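Long-range contacts in gamma-glutamyltranspeptidase (Klebsiella pneumoniae subsp. pneumoniae, PDB 5HFT), which catalyses the conversion of oxamate to oxalate in the uric acid degradation pathway: residues 48-58 against 145-154; 77-85 against 93-101. One frame throughout, in Å; residues are numbered along the deposited sequence.

Interaction 1 (48-58 against 145-154); sequences AILREGGSAIE and TGRALPVARL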
loop_
_atom_site.group_PDB
_atom_site.type_symbol
_atom_site.label_atom_id
_atom_site.label_comp_id
_atom_site.label_asym_id
_atom_site.label_seq_id
_atom_site.Cartn_x
_atom_site.Cartn_y
_atom_site.Cartn_z
ATOM N N ALA A 48 16.482 -10.591 0.065
ATOM C CA ALA A 48 17.853 -10.620 0.564
ATOM C C ALA A 48 17.868 -10.525 2.085
ATOM O O ALA A 48 18.519 -11.336 2.756
ATOM C CB ALA A 48 18.687 -9.502 -0.073
ATOM N N ILE A 49 17.074 -9.606 2.645
ATOM C CA ILE A 49 17.042 -9.408 4.094
ATOM C C ILE A 49 16.668 -10.703 4.802
ATOM O O ILE A 49 17.231 -11.055 5.849
ATOM C CB ILE A 49 16.065 -8.266 4.443
ATOM C CG1 ILE A 49 16.600 -6.941 3.902
ATOM C CG2 ILE A 49 15.799 -8.177 5.974
ATOM C CD1 ILE A 49 17.995 -6.627 4.359
ATOM N N LEU A 50 15.688 -11.416 4.260
ATOM C CA LEU A 50 15.338 -12.721 4.798
ATOM C C LEU A 50 16.550 -13.651 4.807
ATOM O O LEU A 50 16.959 -14.158 5.860
ATOM C CB LEU A 50 14.206 -13.308 3.972
ATOM C CG LEU A 50 12.893 -12.567 4.120
ATOM C CD1 LEU A 50 11.818 -13.282 3.341
ATOM C CD2 LEU A 50 12.520 -12.442 5.587
ATOM N N ARG A 51 17.152 -13.870 3.633
ATOM C CA ARG A 51 18.324 -14.729 3.532
ATOM C C ARG A 51 19.477 -14.274 4.422
ATOM O O ARG A 51 20.396 -15.063 4.689
ATOM C CB ARG A 51 18.816 -14.781 2.095
ATOM C CG ARG A 51 18.010 -15.598 1.116
ATOM C CD ARG A 51 18.953 -15.959 0.007
ATOM N NE ARG A 51 18.385 -16.813 -1.022
ATOM C CZ ARG A 51 18.599 -18.116 -1.101
ATOM N NH1 ARG A 51 19.333 -18.718 -0.178
ATOM N NH2 ARG A 51 18.068 -18.814 -2.096
ATOM N N GLU A 52 19.478 -13.023 4.856
ATOM C CA GLU A 52 20.534 -12.520 5.719
ATOM C C GLU A 52 20.162 -12.650 7.181
ATOM O O GLU A 52 20.806 -12.018 8.030
ATOM C CB GLU A 52 20.841 -11.046 5.406
ATOM C CG GLU A 52 21.562 -10.768 4.070
ATOM C CD GLU A 52 21.708 -9.262 3.760
ATOM O OE1 GLU A 52 22.084 -8.467 4.658
ATOM O OE2 GLU A 52 21.404 -8.875 2.611
ATOM N N GLY A 53 19.109 -13.423 7.484
ATOM C CA GLY A 53 18.619 -13.604 8.834
ATOM C C GLY A 53 17.590 -12.591 9.289
ATOM O O GLY A 53 17.161 -12.653 10.444
ATOM N N GLY A 54 17.189 -11.643 8.431
ATOM C CA GLY A 54 16.221 -10.639 8.842
ATOM C C GLY A 54 14.790 -11.151 8.860
ATOM O O GLY A 54 14.439 -12.145 8.228
ATOM N N SER A 55 13.941 -10.436 9.581
ATOM C CA SER A 55 12.545 -10.808 9.746
ATOM C C SER A 55 11.720 -10.343 8.548
ATOM O O SER A 55 12.159 -9.527 7.737
ATOM C CB SER A 55 11.982 -10.205 11.037
ATOM O OG SER A 55 11.658 -8.832 10.882
ATOM N N ALA A 56 10.497 -10.869 8.441
ATOM C CA ALA A 56 9.614 -10.430 7.367
ATOM C C ALA A 56 9.368 -8.924 7.403
ATOM O O ALA A 56 9.117 -8.318 6.353
ATOM C CB ALA A 56 8.284 -11.170 7.428
ATOM N N ILE A 57 9.379 -8.306 8.589
ATOM C CA ILE A 57 9.088 -6.875 8.657
ATOM C C ILE A 57 10.263 -6.064 8.122
ATOM O O ILE A 57 10.103 -5.220 7.232
ATOM C CB ILE A 57 8.721 -6.467 10.094
ATOM C CG1 ILE A 57 7.300 -6.917 10.419
ATOM C CG2 ILE A 57 8.804 -4.965 10.241
ATOM C CD1 ILE A 57 7.035 -7.090 11.881
ATOM N N GLU A 58 11.469 -6.345 8.616
ATOM C CA GLU A 58 12.646 -5.655 8.103
ATOM C C GLU A 58 12.781 -5.890 6.601
ATOM O O GLU A 58 13.170 -4.987 5.849
ATOM C CB GLU A 58 13.889 -6.121 8.866
ATOM C CG GLU A 58 13.781 -6.009 10.409
ATOM C CD GLU A 58 14.911 -6.723 11.164
ATOM O OE1 GLU A 58 15.046 -7.965 11.023
ATOM O OE2 GLU A 58 15.674 -6.047 11.889
ATOM N N THR A 145 10.863 -10.419 17.143
ATOM C CA THR A 145 12.187 -11.017 17.077
ATOM C C THR A 145 12.939 -10.724 18.372
ATOM O O THR A 145 12.590 -9.813 19.130
ATOM C CB THR A 145 12.959 -10.421 15.905
ATOM O OG1 THR A 145 12.036 -10.136 14.847
ATOM C CG2 THR A 145 14.032 -11.392 15.395
ATOM N N GLY A 146 14.001 -11.479 18.625
ATOM C CA GLY A 146 14.866 -10.948 19.661
ATOM C C GLY A 146 15.981 -10.054 19.161
ATOM O O GLY A 146 16.767 -9.524 19.957
ATOM N N ARG A 147 16.040 -9.848 17.849
ATOM C CA ARG A 147 17.163 -9.231 17.170
ATOM C C ARG A 147 16.633 -8.112 16.285
ATOM O O ARG A 147 15.425 -7.850 16.241
ATOM C CB ARG A 147 17.948 -10.272 16.351
ATOM N N ALA A 148 17.554 -7.472 15.557
ATOM C CA ALA A 148 17.261 -6.438 14.570
ATOM C C ALA A 148 18.532 -6.162 13.785
ATOM O O ALA A 148 19.619 -6.144 14.365
ATOM C CB ALA A 148 16.765 -5.135 15.224
ATOM N N LEU A 149 18.392 -5.936 12.464
ATOM C CA LEU A 149 19.516 -5.580 11.600
ATOM C C LEU A 149 19.754 -4.073 11.614
ATOM O O LEU A 149 18.868 -3.292 11.971
ATOM C CB LEU A 149 19.243 -6.051 10.173
ATOM C CG LEU A 149 19.133 -7.557 9.959
ATOM C CD1 LEU A 149 18.760 -7.877 8.523
ATOM C CD2 LEU A 149 20.432 -8.241 10.346
ATOM N N PRO A 150 20.955 -3.627 11.251
ATOM C CA PRO A 150 21.197 -2.181 11.127
ATOM C C PRO A 150 20.290 -1.542 10.083
ATOM O O PRO A 150 20.068 -2.090 9.000
ATOM C CB PRO A 150 22.670 -2.098 10.710
ATOM C CG PRO A 150 23.276 -3.398 11.139
ATOM C CD PRO A 150 22.180 -4.422 11.030
ATOM N N VAL A 151 19.748 -0.373 10.432
ATOM C CA VAL A 151 18.953 0.409 9.484
ATOM C C VAL A 151 19.718 0.640 8.180
ATOM O O VAL A 151 19.161 0.495 7.083
ATOM C CB VAL A 151 18.517 1.740 10.136
ATOM C CG1 VAL A 151 19.726 2.493 10.690
ATOM C CG2 VAL A 151 17.799 2.626 9.143
ATOM N N ALA A 152 21.018 0.962 8.280
ATOM C CA ALA A 152 21.853 1.194 7.100
ATOM C C ALA A 152 21.858 -0.007 6.168
ATOM O O ALA A 152 22.136 0.137 4.973
ATOM C CB ALA A 152 23.284 1.546 7.516
ATOM N N ARG A 153 21.590 -1.192 6.702
ATOM C CA ARG A 153 21.427 -2.372 5.867
ATOM C C ARG A 153 20.058 -2.383 5.184
ATOM O O ARG A 153 19.967 -2.700 3.990
ATOM C CB ARG A 153 21.625 -3.637 6.705
ATOM C CG ARG A 153 21.476 -4.903 5.911
ATOM C CD ARG A 153 22.486 -4.940 4.786
ATOM N NE ARG A 153 22.092 -5.875 3.736
ATOM C CZ ARG A 153 21.370 -5.529 2.673
ATOM N NH1 ARG A 153 20.971 -4.274 2.529
ATOM N NH2 ARG A 153 21.047 -6.427 1.746
ATOM N N LEU A 154 18.989 -2.000 5.903
ATOM C CA LEU A 154 17.652 -2.065 5.317
ATOM C C LEU A 154 17.477 -1.114 4.131
ATOM O O LEU A 154 16.663 -1.386 3.240
ATOM C CB LEU A 154 16.608 -1.766 6.381
ATOM C CG LEU A 154 16.654 -2.607 7.657
ATOM C CD1 LEU A 154 15.435 -2.285 8.497
ATOM C CD2 LEU A 154 16.722 -4.104 7.360
#
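Arg153 NH2 and Glu52 OE2 are 2.6 Å apart, one half of a side-on salt bridge in which Arg153 NE also reaches Glu52 OE1 at 2.8 Å. Each carboxylate oxygen offers its syn lone pair, and the two flat groups are nearly coplanar, 25° apart. Arg153 sends CG anti to the backbone N (chi1 -180°) and then bends at chi2, bringing NE and NH2 edge-on to the carboxylate of Glu52, whose extended chain comes from the opposite direction. Ile49 CD1 lies over one face of the guanidinium, 3.9 Å from Arg153 CZ. Glu52 is the first residue past helix 40-51, which ends in a Schellman motif with Gly53 as C-prime residue; helix 56-70 starts just after Ser55, its N-cap, whose capping box with Glu58 is completed by Ser55 N donating to Glu58 OE1. That bond is almost straight, at 176°, and uses the anti lone pair. The other oxygen of the same carboxylate faces across the contact: Leu149 N donates to Glu58 OE2 over 2.8 Å, from the syn side but somewhat out of the carboxylate plane. Two backbone N-H groups from different segments thus hold the carboxylate of the buried Glu58, one at each oxygen. Between the polar groups, Leu149 CD1 rests on Gly54 CA at 3.8 Å and meets Ile49 CG2, while Leu154 CD2 lies 3.8 Å from Glu58 CB. In helix 130-144, Ser141 OG hydrogen-bonds Ser55 OG and Ser141 O bonds Thr145 OG1.

Interaction 2 (77-85 against 93-101); sequences LGGDGFWLI and IAIDASGAA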
loop_
_atom_site.group_PDB
_atom_site.type_symbol
_atom_site.label_atom_id
_atom_site.label_comp_id
_atom_site.label_asym_id
_atom_site.label_seq_id
_atom_site.Cartn_x
_atom_site.Cartn_y
_atom_site.Cartn_z
ATOM N N LEU A 77 8.617 7.966 -0.471
ATOM C CA LEU A 77 8.794 8.558 0.851
ATOM C C LEU A 77 7.852 9.738 1.080
ATOM O O LEU A 77 7.822 10.287 2.184
ATOM C CB LEU A 77 10.251 9.019 1.023
ATOM C CG LEU A 77 11.413 8.028 0.761
ATOM C CD1 LEU A 77 12.728 8.351 1.501
ATOM C CD2 LEU A 77 11.014 6.611 0.991
ATOM N N GLY A 78 7.101 10.163 0.074
ATOM C CA GLY A 78 6.312 11.367 0.231
ATOM C C GLY A 78 4.845 11.075 0.415
ATOM O O GLY A 78 3.992 11.951 0.202
ATOM N N GLY A 79 4.550 9.842 0.834
ATOM C CA GLY A 79 3.179 9.399 1.041
ATOM C C GLY A 79 2.924 8.603 2.311
ATOM O O GLY A 79 3.710 8.645 3.262
ATOM N N ASP A 80 1.829 7.855 2.323
ATOM C CA ASP A 80 1.335 7.165 3.507
ATOM C C ASP A 80 1.499 5.662 3.347
ATOM O O ASP A 80 1.667 5.163 2.234
ATOM C CB ASP A 80 -0.137 7.518 3.738
ATOM C CG ASP A 80 -0.321 8.955 4.169
ATOM O OD1 ASP A 80 0.625 9.501 4.777
ATOM O OD2 ASP A 80 -1.397 9.529 3.917
ATOM N N GLY A 81 1.447 4.943 4.475
ATOM C CA GLY A 81 1.661 3.511 4.470
ATOM C C GLY A 81 0.757 2.802 5.455
ATOM O O GLY A 81 0.291 3.379 6.443
ATOM N N PHE A 82 0.501 1.529 5.163
ATOM C CA PHE A 82 -0.461 0.748 5.926
ATOM C C PHE A 82 0.030 -0.678 6.088
ATOM O O PHE A 82 0.352 -1.344 5.103
ATOM C CB PHE A 82 -1.836 0.761 5.245
ATOM C CG PHE A 82 -2.365 2.160 4.942
ATOM C CD1 PHE A 82 -1.957 2.855 3.799
ATOM C CD2 PHE A 82 -3.278 2.765 5.790
ATOM C CE1 PHE A 82 -2.451 4.123 3.522
ATOM C CE2 PHE A 82 -3.782 4.041 5.515
ATOM C CZ PHE A 82 -3.367 4.718 4.383
ATOM N N TRP A 83 0.078 -1.150 7.322
ATOM C CA TRP A 83 0.534 -2.495 7.628
ATOM C C TRP A 83 -0.588 -3.297 8.265
ATOM O O TRP A 83 -1.335 -2.787 9.095
ATOM C CB TRP A 83 1.694 -2.486 8.594
ATOM C CG TRP A 83 2.856 -1.717 8.156
ATOM C CD1 TRP A 83 2.929 -0.364 7.939
ATOM C CD2 TRP A 83 4.163 -2.238 7.911
ATOM N NE1 TRP A 83 4.205 -0.023 7.561
ATOM C CE2 TRP A 83 4.979 -1.156 7.531
ATOM C CE3 TRP A 83 4.720 -3.519 7.972
ATOM C CZ2 TRP A 83 6.323 -1.314 7.234
ATOM C CZ3 TRP A 83 6.041 -3.671 7.670
ATOM C CH2 TRP A 83 6.836 -2.575 7.305
ATOM N N LEU A 84 -0.687 -4.554 7.871
ATOM C CA LEU A 84 -1.364 -5.590 8.633
ATOM C C LEU A 84 -0.314 -6.661 8.860
ATOM O O LEU A 84 0.329 -7.110 7.905
ATOM C CB LEU A 84 -2.567 -6.141 7.875
ATOM C CG LEU A 84 -3.601 -6.917 8.667
ATOM C CD1 LEU A 84 -4.072 -6.068 9.798
ATOM C CD2 LEU A 84 -4.758 -7.248 7.755
ATOM N N ILE A 85 -0.066 -6.992 10.120
ATOM C CA ILE A 85 0.975 -7.937 10.498
ATOM C C ILE A 85 0.334 -9.094 11.245
ATOM O O ILE A 85 -0.452 -8.875 12.173
ATOM C CB ILE A 85 2.059 -7.271 11.354
ATOM C CG1 ILE A 85 2.702 -6.131 10.573
ATOM C CG2 ILE A 85 3.063 -8.293 11.819
ATOM C CD1 ILE A 85 3.744 -5.367 11.351
ATOM N N ILE A 93 -1.627 -7.215 14.043
ATOM C CA ILE A 93 -1.262 -5.858 14.428
ATOM C C ILE A 93 -1.362 -4.961 13.208
ATOM O O ILE A 93 -0.768 -5.257 12.160
ATOM C CB ILE A 93 0.151 -5.786 15.028
ATOM C CG1 ILE A 93 0.296 -6.770 16.192
ATOM C CG2 ILE A 93 0.475 -4.363 15.439
ATOM C CD1 ILE A 93 1.746 -7.049 16.543
ATOM N N ALA A 94 -2.101 -3.862 13.354
ATOM C CA ALA A 94 -2.325 -2.904 12.285
ATOM C C ALA A 94 -1.550 -1.615 12.539
ATOM O O ALA A 94 -1.348 -1.205 13.683
ATOM C CB ALA A 94 -3.813 -2.605 12.132
ATOM N N ILE A 95 -1.081 -1.001 11.457
ATOM C CA ILE A 95 -0.329 0.246 11.505
ATOM C C ILE A 95 -0.956 1.182 10.485
ATOM O O ILE A 95 -0.868 0.934 9.278
ATOM C CB ILE A 95 1.156 0.049 11.203
ATOM C CG1 ILE A 95 1.781 -0.993 12.122
ATOM C CG2 ILE A 95 1.877 1.374 11.353
ATOM C CD1 ILE A 95 3.275 -1.107 11.932
ATOM N N ASP A 96 -1.606 2.237 10.956
ATOM C CA ASP A 96 -2.115 3.284 10.079
ATOM C C ASP A 96 -1.035 4.356 10.046
ATOM O O ASP A 96 -0.928 5.183 10.954
ATOM C CB ASP A 96 -3.437 3.842 10.594
ATOM C CG ASP A 96 -3.999 4.935 9.701
ATOM O OD1 ASP A 96 -3.259 5.431 8.835
ATOM O OD2 ASP A 96 -5.163 5.349 9.901
ATOM N N ALA A 97 -0.222 4.350 9.007
ATOM C CA ALA A 97 0.859 5.326 8.942
ATOM C C ALA A 97 0.512 6.450 7.973
ATOM O O ALA A 97 1.258 6.732 7.044
ATOM C CB ALA A 97 2.167 4.627 8.566
ATOM N N SER A 98 -0.638 7.092 8.157
ATOM C CA SER A 98 -1.062 8.171 7.283
ATOM C C SER A 98 -1.068 9.494 8.043
ATOM O O SER A 98 -1.512 9.564 9.193
ATOM C CB SER A 98 -2.432 7.880 6.661
ATOM O OG SER A 98 -3.465 7.941 7.612
ATOM N N GLY A 99 -0.583 10.546 7.391
ATOM C CA GLY A 99 -0.414 11.824 8.054
ATOM C C GLY A 99 -1.645 12.706 8.039
ATOM O O GLY A 99 -2.535 12.565 7.208
ATOM N N ALA A 100 -1.672 13.638 8.984
ATOM C CA ALA A 100 -2.774 14.576 9.125
ATOM C C ALA A 100 -2.513 15.861 8.336
ATOM O O ALA A 100 -1.381 16.167 7.956
ATOM C CB ALA A 100 -3.001 14.898 10.601
ATOM N N ALA A 101 -3.590 16.609 8.085
ATOM C CA ALA A 101 -3.459 17.922 7.460
ATOM C C ALA A 101 -2.491 18.792 8.251
ATOM O O ALA A 101 -2.310 18.622 9.462
ATOM C CB ALA A 101 -4.822 18.615 7.357
#
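Asp80 OD1 accepts from Gly99 N at 3.1 Å, the donor standing above the carboxylate plane, 51° out of it; Gly129 N is a second donor to this oxygen, and OD2 forms a salt bridge with a basic residue of a partner chain. Gly81 and Ala97 form the first hydrogen-bonded pair of an antiparallel hairpin, Ala97 N reaching Gly81 O at 2.8 Å. At the non-hydrogen-bonded pair that follows, Phe82 runs side by side with Asp96, its CE2 3.6 Å from OD1 of Asp96, an oxygen that also takes a bond from Ser98 OG. Trp83 pairs with Ile95 through two backbone bonds. With CG anti to the carbonyl carbon (chi1 -57°), the Trp83 side chain runs beside Ile95, whose CD1 lies over one face of the indole, a CH-pi contact 4.2 Å from the centroid of the five-membered ring. Leu84 CD1 touches Ala94 CB at 4.2 Å, and Ile85 continues the ladder opposite Ile93. Trp83, Ile85 and Ile95 share a face of the sheet: helix 56-70 covers Trp83 and Ile85, and helix 130-144 covers Trp83 and Ile95. Along its other edge, strand 80-86 pairs antiparallel with a strand of the partner chain, which carries the sheet across the interface.

How the interactions relate
From the N terminus, helix 40-51 ends and a short turn leads into helix 56-70; the 48-58 segment spans that turn. The chain then enters strand 80-86, reverses and returns as strand 93-97, so interaction 2 closes a short hairpin loop. Helix 130-144 follows, and the residues after it come back to the helix turn in interaction 1, closing a much longer loop within which interaction 2 is nested. Although their centres are about 20 Å apart, the two contacts meet through Ile57: its CD1 lies 3.8 Å from Ile85 CD1, and its CG2 4.0 Å from Trp83 CZ3. Helices 56-70 and 130-144, each continuous with one side of interaction 1, both pack against the hairpin.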